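Local coordinates for Blr6230 protein (Bradyrhizobium diazoefficiens USDA 110, PDB 5NGG) that probably hydrolyses beta-lactam antibiotics at a dinuclear zinc site, as a subclass B3 metallo-beta-lactamase, at residues N46-G51 with L87-A92; G65-D70 with V162-T167; H101-H106 with P175-G180. All blocks are in the same frame, centred on the assembly; numbering follows the deposited sequence.

Contact 1 (N46-G51 with L87-A92); sequences NIYYVG and LGFKVA
F89 meets Y48 in a T-shaped pair. The edge of the F89 ring points into the face of the Y48 ring. The planes stand at 85°, and the ring centroids are 5.0 Å apart. The leading atom, F89 CZ, sits over the centre of the Y48 ring, 3.7 Å from Y48 CD1. F89 CE2 follows beside it and comes 3.8 Å from Y48 CG.

The second part is aliphatic and just as close-packed. One branch of L87 does the touching. Its CD1 lies 3.6 Å from V50 CG1 and 3.7 Å from Y48 CB. This methyl sits in the notch formed by those two atoms. The leucine reaches it by a stretched side chain, with CD1 anti to CA (chi2 177°). V50 is buried, so this is the more buried end of the contact.

The other side is looser. Y48, L87 and F89 are each partly exposed, and the loop backbone goes out to solvent at G88. G88 has positive phi and ends the preceding helix in a Schellman motif. No hydrogen bond crosses the contact, and the backbones stay well apart.

Helix 77-86 and the loop after it thus cover one face of the seven-stranded sheet, as in the alpha-beta/beta-alpha fold. F89 also rests on V59 and K61 of strand 58-62. I84 of helix 77-86 touches both V50 and F89.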
ATOM      1  N   ASN A  46       9.933  -6.402 -13.557  1.00  8.82           N
ATOM      2  CA  ASN A  46       8.625  -6.067 -14.104  1.00  8.62           C
ATOM      3  C   ASN A  46       7.758  -5.197 -13.193  1.00  7.81           C
ATOM      4  O   ASN A  46       6.564  -5.099 -13.419  1.00  8.80           O
ATOM      5  CB  ASN A  46       7.884  -7.333 -14.540  1.00  9.64           C
ATOM      6  CG  ASN A  46       7.622  -8.329 -13.436  1.00 10.57           C
ATOM      7  OD1 ASN A  46       8.402  -8.459 -12.485  1.00 12.42           O
ATOM      8  ND2 ASN A  46       6.558  -9.104 -13.608  1.00 12.59           N
ATOM      9  N   ILE A  47       8.368  -4.539 -12.208  1.00  7.09           N
ATOM     10  CA  ILE A  47       7.697  -3.626 -11.277  1.00  6.62           C
ATOM     11  C   ILE A  47       8.056  -2.186 -11.655  1.00  6.49           C
ATOM     12  O   ILE A  47       9.244  -1.827 -11.677  1.00  7.25           O
ATOM     13  CB  ILE A  47       8.066  -3.889  -9.808  1.00  7.34           C
ATOM     14  CG1 ILE A  47       7.725  -5.315  -9.382  1.00  7.99           C
ATOM     15  CG2 ILE A  47       7.371  -2.864  -8.912  1.00  7.53           C
ATOM     16  CD1 ILE A  47       8.243  -5.701  -8.025  1.00  9.00           C
ATOM     17  N   TYR A  48       7.016  -1.383 -11.892  1.00  6.17           N
ATOM     18  CA  TYR A  48       7.165  -0.000 -12.347  1.00  6.61           C
ATOM     19  C   TYR A  48       6.444   0.923 -11.355  1.00  6.78           C
ATOM     20  O   TYR A  48       5.310   0.639 -10.947  1.00  7.89           O
ATOM     21  CB  TYR A  48       6.553   0.209 -13.744  1.00  7.36           C
ATOM     22  CG  TYR A  48       7.205  -0.627 -14.825  1.00  8.31           C
ATOM     23  CD1 TYR A  48       6.952  -1.992 -14.933  1.00  8.82           C
ATOM     24  CD2 TYR A  48       8.121  -0.060 -15.719  1.00  9.64           C
ATOM     25  CE1 TYR A  48       7.583  -2.770 -15.893  1.00 10.06           C
ATOM     26  CE2 TYR A  48       8.743  -0.832 -16.692  1.00 11.20           C
ATOM     27  CZ  TYR A  48       8.471  -2.177 -16.776  1.00 11.91           C
ATOM     28  OH  TYR A  48       9.105  -2.954 -17.731  1.00 14.98           O
ATOM     29  N   TYR A  49       7.091   2.029 -10.991  1.00  6.52           N
ATOM     30  CA  TYR A  49       6.490   3.043 -10.110  1.00  6.53           C
ATOM     31  C   TYR A  49       5.717   4.038 -10.957  1.00  6.37           C
ATOM     32  O   TYR A  49       6.281   4.602 -11.892  1.00  6.76           O
ATOM     33  CB  TYR A  49       7.602   3.767  -9.329  1.00  7.17           C
ATOM     34  CG  TYR A  49       7.083   4.693  -8.258  1.00  6.64           C
ATOM     35  CD1 TYR A  49       6.674   5.998  -8.555  1.00  6.73           C
ATOM     36  CD2 TYR A  49       6.989   4.277  -6.946  1.00  6.89           C
ATOM     37  CE1 TYR A  49       6.172   6.855  -7.578  1.00  7.19           C
ATOM     38  CE2 TYR A  49       6.495   5.141  -5.956  1.00  7.69           C
ATOM     39  CZ  TYR A  49       6.075   6.416  -6.265  1.00  6.76           C
ATOM     40  OH  TYR A  49       5.592   7.186  -5.235  1.00  7.69           O
ATOM     41  N   VAL A  50       4.432   4.257 -10.641  1.00  5.89           N
ATOM     42  CA  VAL A  50       3.548   5.194 -11.356  1.00  6.50           C
ATOM     43  C   VAL A  50       2.782   6.106 -10.389  1.00  6.26           C
ATOM     44  O   VAL A  50       1.768   6.712 -10.760  1.00  7.28           O
ATOM     45  CB  VAL A  50       2.577   4.475 -12.327  1.00  6.74           C
ATOM     46  CG1 VAL A  50       3.341   3.760 -13.429  1.00  7.81           C
ATOM     47  CG2 VAL A  50       1.683   3.493 -11.587  1.00  6.90           C
ATOM     48  N   GLY A  51       3.262   6.215  -9.145  1.00  6.44           N
ATOM     49  CA  GLY A  51       2.573   7.017  -8.125  1.00  6.78           C
ATOM     50  C   GLY A  51       2.943   8.493  -8.164  1.00  6.91           C
ATOM     51  O   GLY A  51       3.450   9.038  -9.156  1.00  7.95           O
ATOM     52  N   LEU A  87       4.894   5.538 -19.446  1.00 13.44           N
ATOM     53  CA  LEU A  87       5.771   4.390 -19.563  1.00 12.84           C
ATOM     54  C   LEU A  87       5.505   3.535 -20.806  1.00 14.86           C
ATOM     55  O   LEU A  87       6.246   2.592 -21.056  1.00 15.56           O
ATOM     56  CB  LEU A  87       5.687   3.530 -18.309  1.00 11.80           C
ATOM     57  CG  LEU A  87       6.194   4.183 -17.032  1.00 11.40           C
ATOM     58  CD1 LEU A  87       5.960   3.216 -15.902  1.00 12.29           C
ATOM     59  CD2 LEU A  87       7.659   4.589 -17.088  1.00 15.20           C
ATOM     60  N   GLY A  88       4.469   3.851 -21.583  1.00 14.91           N
ATOM     61  CA  GLY A  88       4.110   3.059 -22.768  1.00 16.04           C
ATOM     62  C   GLY A  88       3.094   1.961 -22.528  1.00 17.24           C
ATOM     63  O   GLY A  88       2.827   1.156 -23.433  1.00 18.64           O
ATOM     64  N   PHE A  89       2.528   1.923 -21.320  1.00 15.38           N
ATOM     65  CA  PHE A  89       1.447   0.995 -21.011  1.00 15.80           C
ATOM     66  C   PHE A  89       0.097   1.563 -21.418  1.00 15.81           C
ATOM     67  O   PHE A  89      -0.057   2.778 -21.556  1.00 19.65           O
ATOM     68  CB  PHE A  89       1.381   0.732 -19.511  1.00 14.66           C
ATOM     69  CG  PHE A  89       2.563   0.004 -18.960  1.00 16.15           C
ATOM     70  CD1 PHE A  89       2.851  -1.291 -19.364  1.00 17.07           C
ATOM     71  CD2 PHE A  89       3.359   0.595 -17.977  1.00 16.81           C
ATOM     72  CE1 PHE A  89       3.931  -1.964 -18.830  1.00 18.64           C
ATOM     73  CE2 PHE A  89       4.445  -0.061 -17.441  1.00 18.57           C
ATOM     74  CZ  PHE A  89       4.746  -1.339 -17.877  1.00 18.37           C
ATOM     75  N   LYS A  90      -0.858   0.655 -21.589  1.00 16.69           N
ATOM     76  CA  LYS A  90      -2.257   0.999 -21.802  1.00 15.79           C
ATOM     77  C   LYS A  90      -3.025   0.720 -20.535  1.00 15.31           C
ATOM     78  O   LYS A  90      -2.989  -0.409 -20.041  1.00 15.72           O
ATOM     79  CB  LYS A  90      -2.861   0.207 -22.968  1.00 19.46           C
ATOM     80  CG  LYS A  90      -2.219   0.548 -24.290  1.00 23.01           C
ATOM     81  CD  LYS A  90      -2.935  -0.125 -25.455  0.60 21.82           C
ATOM     82  CE  LYS A  90      -2.775  -1.639 -25.438  0.60 22.13           C
ATOM     83  N   VAL A  91      -3.773   1.719 -20.059  1.00 15.22           N
ATOM     84  CA  VAL A  91      -4.691   1.497 -18.926  1.00 14.41           C
ATOM     85  C   VAL A  91      -5.610   0.319 -19.223  1.00 12.83           C
ATOM     86  O   VAL A  91      -5.857  -0.498 -18.340  1.00 13.35           O
ATOM     87  CB  VAL A  91      -5.500   2.760 -18.552  1.00 15.64           C
ATOM     88  CG1 VAL A  91      -6.631   2.487 -17.545  1.00 16.87           C
ATOM     89  CG2 VAL A  91      -4.571   3.806 -17.966  1.00 19.01           C
ATOM     90  N   ALA A  92      -6.061   0.195 -20.475  1.00 13.60           N
ATOM     91  CA  ALA A  92      -6.946  -0.901 -20.846  1.00 14.57           C
ATOM     92  C   ALA A  92      -6.365  -2.309 -20.633  1.00 14.21           C
ATOM     93  O   ALA A  92      -7.113  -3.296 -20.626  1.00 16.60           O
ATOM     94  CB  ALA A  92      -7.377  -0.725 -22.298  1.00 16.52           C
TER

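Contact 2 (G65-D70 with V162-T167)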
ATOM      1  N   GLY A  65      -1.058  -9.278 -19.324  1.00 14.80           N
ATOM      2  CA  GLY A  65      -1.599  -7.978 -18.990  1.00 15.17           C
ATOM      3  C   GLY A  65      -0.939  -7.385 -17.773  1.00 12.48           C
ATOM      4  O   GLY A  65       0.075  -7.864 -17.308  1.00 13.64           O
ATOM      5  N   LEU A  66      -1.541  -6.324 -17.270  1.00 12.15           N
ATOM      6  CA  LEU A  66      -0.996  -5.553 -16.166  1.00 10.80           C
ATOM      7  C   LEU A  66      -1.746  -5.825 -14.882  1.00  9.66           C
ATOM      8  O   LEU A  66      -2.973  -5.981 -14.881  1.00 11.04           O
ATOM      9  CB  LEU A  66      -1.045  -4.041 -16.451  1.00 10.96           C
ATOM     10  CG  LEU A  66      -0.437  -3.680 -17.796  1.00 13.09           C
ATOM     11  CD1 LEU A  66      -0.589  -2.181 -18.031  1.00 16.08           C
ATOM     12  CD2 LEU A  66       1.008  -4.157 -17.916  1.00 14.30           C
ATOM     13  N   ILE A  67      -0.980  -5.854 -13.785  1.00  8.61           N
ATOM     14  CA  ILE A  67      -1.539  -5.802 -12.440  1.00  8.28           C
ATOM     15  C   ILE A  67      -1.291  -4.387 -11.916  1.00  7.52           C
ATOM     16  O   ILE A  67      -0.153  -3.906 -11.969  1.00  8.69           O
ATOM     17  CB  ILE A  67      -0.881  -6.827 -11.488  1.00  8.57           C
ATOM     18  CG1 ILE A  67      -1.025  -8.246 -12.051  1.00 10.64           C
ATOM     19  CG2 ILE A  67      -1.459  -6.683 -10.069  1.00  9.67           C
ATOM     20  CD1 ILE A  67      -0.244  -9.282 -11.266  1.00 12.28           C
ATOM     21  N   LEU A  68      -2.347  -3.742 -11.428  1.00  7.08           N
ATOM     22  CA  LEU A  68      -2.216  -2.440 -10.777  1.00  6.68           C
ATOM     23  C   LEU A  68      -2.221  -2.637  -9.286  1.00  6.29           C
ATOM     24  O   LEU A  68      -3.159  -3.233  -8.737  1.00  8.10           O
ATOM     25  CB  LEU A  68      -3.399  -1.558 -11.166  1.00  7.63           C
ATOM     26  CG  LEU A  68      -3.405  -0.152 -10.585  1.00  8.22           C
ATOM     27  CD1 LEU A  68      -2.254   0.696 -11.072  1.00  9.56           C
ATOM     28  CD2 LEU A  68      -4.707   0.524 -10.932  1.00  9.39           C
ATOM     29  N   MET A  69      -1.161  -2.173  -8.613  1.00  6.41           N
ATOM     30  CA  MET A  69      -1.039  -2.224  -7.143  1.00  6.16           C
ATOM     31  C   MET A  69      -1.394  -0.851  -6.601  1.00  6.10           C
ATOM     32  O   MET A  69      -0.606   0.088  -6.715  1.00  6.60           O
ATOM     33  CB  MET A  69       0.377  -2.613  -6.733  1.00  7.17           C
ATOM     34  CG  MET A  69       0.570  -2.721  -5.225  1.00  8.85           C
ATOM     35  SD  MET A  69      -0.321  -4.058  -4.399  0.90  8.94           S
ATOM     36  CE  MET A  69       0.537  -5.477  -5.061  0.90  8.55           C
ATOM     37  N   ASP A  70      -2.607  -0.759  -6.048  1.00  6.17           N
ATOM     38  CA  ASP A  70      -3.178   0.440  -5.424  1.00  5.93           C
ATOM     39  C   ASP A  70      -3.496   1.538  -6.448  1.00  6.21           C
ATOM     40  O   ASP A  70      -3.244   1.422  -7.645  1.00  6.50           O
ATOM     41  CB  ASP A  70      -2.312   0.942  -4.247  1.00  7.39           C
ATOM     42  CG  ASP A  70      -2.353   0.017  -3.052  0.90  8.39           C
ATOM     43  OD1 ASP A  70      -3.409  -0.599  -2.760  0.90  8.44           O
ATOM     44  OD2 ASP A  70      -1.302  -0.056  -2.361  0.90  9.67           O
ATOM     45  N   VAL A 162      -2.276 -15.246  -6.016  1.00 12.84           N
ATOM     46  CA  VAL A 162      -2.973 -14.557  -7.082  1.00 13.13           C
ATOM     47  C   VAL A 162      -2.057 -14.541  -8.304  1.00 12.89           C
ATOM     48  O   VAL A 162      -0.925 -14.061  -8.213  1.00 13.68           O
ATOM     49  CB  VAL A 162      -3.311 -13.118  -6.633  1.00 15.05           C
ATOM     50  CG1 VAL A 162      -3.980 -12.356  -7.744  1.00 19.40           C
ATOM     51  CG2 VAL A 162      -4.206 -13.142  -5.405  1.00 16.96           C
ATOM     52  N   THR A 163      -2.537 -15.053  -9.438  1.00 14.04           N
ATOM     53  CA  THR A 163      -1.723 -15.209 -10.653  1.00 15.28           C
ATOM     54  C   THR A 163      -2.349 -14.466 -11.832  1.00 15.33           C
ATOM     55  O   THR A 163      -3.562 -14.572 -12.057  1.00 19.02           O
ATOM     56  CB  THR A 163      -1.561 -16.702 -10.988  1.00 18.49           C
ATOM     57  OG1 THR A 163      -0.876 -17.352  -9.916  1.00 18.76           O
ATOM     58  CG2 THR A 163      -0.758 -16.929 -12.257  1.00 21.59           C
ATOM     59  N   LEU A 164      -1.524 -13.721 -12.574  1.00 15.30           N
ATOM     60  CA  LEU A 164      -1.882 -13.244 -13.918  1.00 15.12           C
ATOM     61  C   LEU A 164      -0.748 -13.628 -14.855  1.00 14.12           C
ATOM     62  O   LEU A 164       0.398 -13.196 -14.661  1.00 15.06           O
ATOM     63  CB  LEU A 164      -2.101 -11.725 -13.955  1.00 14.76           C
ATOM     64  CG  LEU A 164      -2.497 -11.128 -15.326  1.00 14.81           C
ATOM     65  CD1 LEU A 164      -3.858 -11.621 -15.818  1.00 16.98           C
ATOM     66  CD2 LEU A 164      -2.476  -9.609 -15.300  1.00 14.78           C
ATOM     67  N   GLY A 165      -1.049 -14.488 -15.828  1.00 16.64           N
ATOM     68  CA  GLY A 165      -0.034 -14.929 -16.748  1.00 18.50           C
ATOM     69  C   GLY A 165       1.135 -15.591 -16.045  1.00 17.41           C
ATOM     70  O   GLY A 165       0.965 -16.553 -15.298  1.00 20.86           O
ATOM     71  N   ASP A 166       2.325 -15.045 -16.279  1.00 17.56           N
ATOM     72  CA  ASP A 166       3.586 -15.543 -15.725  1.00 17.21           C
ATOM     73  C   ASP A 166       3.950 -15.054 -14.317  1.00 17.73           C
ATOM     74  O   ASP A 166       5.041 -15.356 -13.827  1.00 21.65           O
ATOM     75  CB  ASP A 166       4.749 -15.201 -16.676  1.00 21.76           C
ATOM     76  CG  ASP A 166       4.915 -13.701 -16.918  1.00 22.33           C
ATOM     77  OD1 ASP A 166       4.176 -12.866 -16.330  1.00 18.84           O
ATOM     78  OD2 ASP A 166       5.768 -13.355 -17.757  1.00 28.66           O
ATOM     79  N   THR A 167       3.051 -14.317 -13.664  1.00 15.05           N
ATOM     80  CA  THR A 167       3.371 -13.619 -12.423  1.00 13.59           C
ATOM     81  C   THR A 167       2.409 -14.007 -11.305  1.00 13.10           C
ATOM     82  O   THR A 167       1.208 -13.958 -11.479  1.00 14.45           O
ATOM     83  CB  THR A 167       3.335 -12.104 -12.678  1.00 15.51           C
ATOM     84  OG1 THR A 167       4.335 -11.773 -13.649  1.00 15.73           O
ATOM     85  CG2 THR A 167       3.612 -11.311 -11.432  1.00 16.94           C
TER
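L164 reaches from the end of strand 161-164 toward strand 65-69 and carries most of this contact. Its CB starts beside I67, 4.1 Å from both CG1 and CD1 of that isoleucine. CG stands anti to the backbone N (chi1 -179°) and leans toward the G65 end. CD2 continues anti to CA and points at strand 65-69. It lies 3.7 Å from G65 C, 3.7 Å from L66 O and 3.8 Å from I67 CG1. This one methyl touches main-chain atoms of G65 and L66 and the side chain of I67. CD1 is the other branch, turned away from strand 65-69. L164 also touches T62 and K95. The side chains of I67 and L164 lie alongside each other, pointing opposite ways.

The following residues turn back at once. L164 to T167 form a type II' beta turn, with G165 at positive phi. T167 OG1 donates to D166 OD1 over 2.9 Å, from above the carboxylate plane. D166 OD1 also takes the backbone N of S63, so the turn is tied to the hairpin that leads into strand 65-69.

The N-to-C directions of 65-69 and 162-164 differ by 142°, roughly antiparallel, with axes 8.8 Å apart. No hydrogen bond joins the two segments. The chemistry is that of two separate sheets packed face to face through apolar side chains, not of neighbouring strands in one sheet.

Contact 3 (H101-H106 with P175-G180); sequences HAHLDH and PGHSPG. With ZN (zinc ion), chain D; ZN (zinc ion), chain C.
Most protein ligands of the dinuclear zinc site of this metallo-beta-lactamase come from the HAHLDH segment and the loop that carries H177. The zinc ion of chain D joins the two segments. H101 NE2, H103 ND1 and H177 NE2 each bind this zinc ion at 2.1 Å. Water 2 is its fourth ligand.

The rings crowd round the metal. H177 CG stands anti to the backbone N (chi1 -179°), which carries its ring across to the zinc ion. The edge of H177 points to the face of H101, with the planes at 76°. The H103 ring meets H177 obliquely. H101 ND1 is bonded to C201 O, and H177 ND1 to T204 O. H103 NE2 donates over 2.8 Å to water 1, which in turn donates to H177 O.

The zinc ion of chain C takes D105 OD2 and H106 NE2, and H242 adds a third protein ligand. Water 2 bridges the metals, 1.9 Å from the chain D zinc ion and 2.1 Å from the chain C zinc ion. It donates to D105 OD1, which probably orients it.

This is the HxHxDH motif of the metallo-beta-lactamase superfamily, with the three-histidine site completed by a distant loop.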
ATOM      1  N   HIS A 101      -4.247  -1.747   1.464  1.00  7.80           N
ATOM      2  CA  HIS A 101      -5.228  -1.490   2.533  1.00  7.86           C
ATOM      3  C   HIS A 101      -6.218  -0.421   2.103  1.00  6.86           C
ATOM      4  O   HIS A 101      -5.941   0.423   1.257  1.00  7.06           O
ATOM      5  CB  HIS A 101      -4.561  -1.139   3.864  1.00  7.99           C
ATOM      6  CG  HIS A 101      -4.015   0.249   3.920  1.00  7.14           C
ATOM      7  ND1 HIS A 101      -2.699   0.567   3.651  1.00  9.43           N
ATOM      8  CD2 HIS A 101      -4.602   1.406   4.299  1.00  7.33           C
ATOM      9  CE1 HIS A 101      -2.517   1.866   3.813  1.00  8.34           C
ATOM     10  NE2 HIS A 101      -3.663   2.408   4.182  1.00  7.52           N
ATOM     11  N   ALA A 102      -7.386  -0.466   2.727  1.00  7.12           N
ATOM     12  CA  ALA A 102      -8.566   0.232   2.223  1.00  7.65           C
ATOM     13  C   ALA A 102      -8.774   1.611   2.861  1.00  8.10           C
ATOM     14  O   ALA A 102      -9.763   1.834   3.542  1.00 11.05           O
ATOM     15  CB  ALA A 102      -9.779  -0.651   2.428  1.00  8.82           C
ATOM     16  N   HIS A 103      -7.854   2.538   2.616  1.00  6.74           N
ATOM     17  CA  HIS A 103      -8.005   3.958   2.932  1.00  6.40           C
ATOM     18  C   HIS A 103      -7.997   4.764   1.645  1.00  5.91           C
ATOM     19  O   HIS A 103      -7.383   4.348   0.657  1.00  6.24           O
ATOM     20  CB  HIS A 103      -6.873   4.464   3.833  1.00  6.79           C
ATOM     21  CG  HIS A 103      -6.897   3.919   5.213  1.00  7.26           C
ATOM     22  ND1 HIS A 103      -5.772   3.901   5.994  1.00  7.26           N
ATOM     23  CD2 HIS A 103      -7.905   3.410   5.964  1.00  8.33           C
ATOM     24  CE1 HIS A 103      -6.082   3.407   7.178  1.00  7.72           C
ATOM     25  NE2 HIS A 103      -7.369   3.098   7.186  1.00  8.21           N
ATOM     26  N   LEU A 104      -8.678   5.909   1.672  1.00  6.58           N
ATOM     27  CA  LEU A 104      -8.920   6.703   0.453  1.00  6.44           C
ATOM     28  C   LEU A 104      -7.671   7.117  -0.312  1.00  6.10           C
ATOM     29  O   LEU A 104      -7.751   7.323  -1.504  1.00  6.68           O
ATOM     30  CB  LEU A 104      -9.753   7.943   0.742  1.00  7.51           C
ATOM     31  CG  LEU A 104      -9.076   9.190   1.290  1.00  8.34           C
ATOM     32  CD1 LEU A 104      -9.996  10.404   1.145  1.00  9.84           C
ATOM     33  CD2 LEU A 104      -8.656   8.999   2.726  1.00  9.52           C
ATOM     34  N   ASP A 105      -6.528   7.259   0.374  1.00  6.12           N
ATOM     35  CA  ASP A 105      -5.297   7.626  -0.301  1.00  5.94           C
ATOM     36  C   ASP A 105      -4.698   6.495  -1.128  1.00  6.30           C
ATOM     37  O   ASP A 105      -3.753   6.734  -1.895  1.00  7.10           O
ATOM     38  CB  ASP A 105      -4.273   8.240   0.673  1.00  6.42           C
ATOM     39  CG  ASP A 105      -3.936   7.395   1.894  1.00  6.55           C
ATOM     40  OD1 ASP A 105      -4.850   6.756   2.483  1.00  7.57           O
ATOM     41  OD2 ASP A 105      -2.720   7.430   2.250  1.00  7.48           O
ATOM     42  N   HIS A 106      -5.261   5.288  -1.008  1.00  5.76           N
ATOM     43  CA  HIS A 106      -4.841   4.133  -1.807  1.00  5.80           C
ATOM     44  C   HIS A 106      -5.961   3.546  -2.666  1.00  5.98           C
ATOM     45  O   HIS A 106      -5.686   2.774  -3.580  1.00  8.15           O
ATOM     46  CB  HIS A 106      -4.249   3.056  -0.907  1.00  5.93           C
ATOM     47  CG  HIS A 106      -3.214   3.612   0.028  1.00  5.82           C
ATOM     48  ND1 HIS A 106      -2.006   4.099  -0.424  1.00  5.96           N
ATOM     49  CD2 HIS A 106      -3.271   3.918   1.338  1.00  6.40           C
ATOM     50  CE1 HIS A 106      -1.358   4.653   0.584  1.00  6.25           C
ATOM     51  NE2 HIS A 106      -2.101   4.545   1.678  1.00  6.87           N
ATOM     52  N   PRO A 175      -2.475  -7.129   9.519  1.00  9.99           N
ATOM     53  CA  PRO A 175      -3.431  -6.145  10.013  1.00 10.07           C
ATOM     54  C   PRO A 175      -2.857  -5.180  11.041  1.00  9.71           C
ATOM     55  O   PRO A 175      -1.779  -5.398  11.595  1.00 10.04           O
ATOM     56  CB  PRO A 175      -4.527  -7.012  10.645  1.00 12.13           C
ATOM     57  CG  PRO A 175      -3.783  -8.220  11.123  1.00 13.32           C
ATOM     58  CD  PRO A 175      -2.808  -8.490   9.995  1.00 11.36           C
ATOM     59  N   GLY A 176      -3.612  -4.122  11.292  1.00  9.26           N
ATOM     60  CA  GLY A 176      -3.285  -3.097  12.291  1.00  9.62           C
ATOM     61  C   GLY A 176      -3.639  -1.753  11.716  1.00  9.12           C
ATOM     62  O   GLY A 176      -4.613  -1.116  12.134  1.00  9.73           O
ATOM     63  N   HIS A 177      -2.896  -1.323  10.698  1.00  8.27           N
ATOM     64  CA  HIS A 177      -3.183  -0.045  10.080  1.00  8.15           C
ATOM     65  C   HIS A 177      -4.619  -0.053   9.478  1.00  8.15           C
ATOM     66  O   HIS A 177      -5.296   0.984   9.472  1.00  7.95           O
ATOM     67  CB  HIS A 177      -2.097   0.286   9.040  1.00  8.42           C
ATOM     68  CG  HIS A 177      -2.293   1.598   8.365  1.00  7.58           C
ATOM     69  ND1 HIS A 177      -1.872   2.798   8.886  1.00  7.76           N
ATOM     70  CD2 HIS A 177      -2.918   1.889   7.211  1.00  7.41           C
ATOM     71  CE1 HIS A 177      -2.210   3.772   8.048  1.00  7.91           C
ATOM     72  NE2 HIS A 177      -2.861   3.250   7.033  1.00  7.49           N
ATOM     73  N   SER A 178      -5.048  -1.205   8.958  0.70  7.96           N
ATOM     74  CA  SER A 178      -6.455  -1.466   8.670  0.70  7.97           C
ATOM     75  C   SER A 178      -6.716  -2.921   9.048  0.70  8.15           C
ATOM     76  O   SER A 178      -5.767  -3.709   9.162  0.70  8.78           O
ATOM     77  CB  SER A 178      -6.785  -1.222   7.191  0.70  8.16           C
ATOM     78  OG  SER A 178      -6.280  -2.278   6.372  0.70  8.35           O
ATOM     79  N   PRO A 179      -7.986  -3.301   9.213  1.00  9.24           N
ATOM     80  CA  PRO A 179      -8.244  -4.682   9.632  1.00 10.72           C
ATOM     81  C   PRO A 179      -7.855  -5.742   8.599  1.00 10.46           C
ATOM     82  O   PRO A 179      -7.506  -6.868   8.981  1.00 12.46           O
ATOM     83  CB  PRO A 179      -9.745  -4.691   9.959  1.00 13.20           C
ATOM     84  CG  PRO A 179     -10.299  -3.536   9.218  1.00 14.35           C
ATOM     85  CD  PRO A 179      -9.223  -2.492   9.216  1.00 11.10           C
ATOM     86  N   GLY A 180      -7.935  -5.380   7.327  1.00  9.34           N
ATOM     87  CA  GLY A 180      -7.630  -6.284   6.218  1.00  9.46           C
ATOM     88  C   GLY A 180      -6.340  -5.965   5.482  1.00  9.20           C
ATOM     89  O   GLY A 180      -6.142  -6.468   4.375  1.00  9.92           O
TER
HETATM   90 ZN    ZN D 302      -3.801   4.079   5.389  1.00  7.71          ZN
HETATM   91 ZN    ZN C 301      -1.784   5.814   3.264  1.00  7.31          ZN
HETATM   92  O   HOH W   1      -7.912   1.876   9.687  1.00  9.63           O
HETATM   93  O   HOH W   2      -3.385   5.677   4.551  1.00  7.07           O

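The segments of contacts 1 and 2 alternate along the chain, as do those of contacts 2 and 3. Contact 1 closes before contact 3 opens. Contacts 1 and 2 have centres 12 Å apart and both reach the seven-stranded sheet. Among other places they meet where F89 CD1 packs 3.7 Å from L66 CD2. The F89 and L164 side chains lie on opposite faces of that sheet. Centre to centre, contact 3 is 20 Å from contact 2 and 23 Å from contact 1, yet D70 CB meets H106 O at 3.9 Å. Contact 1 covers the helix face, contact 2 joins two sheets, and contact 3 binds zinc with loops following their strands, as in the alpha-beta/beta-alpha fold.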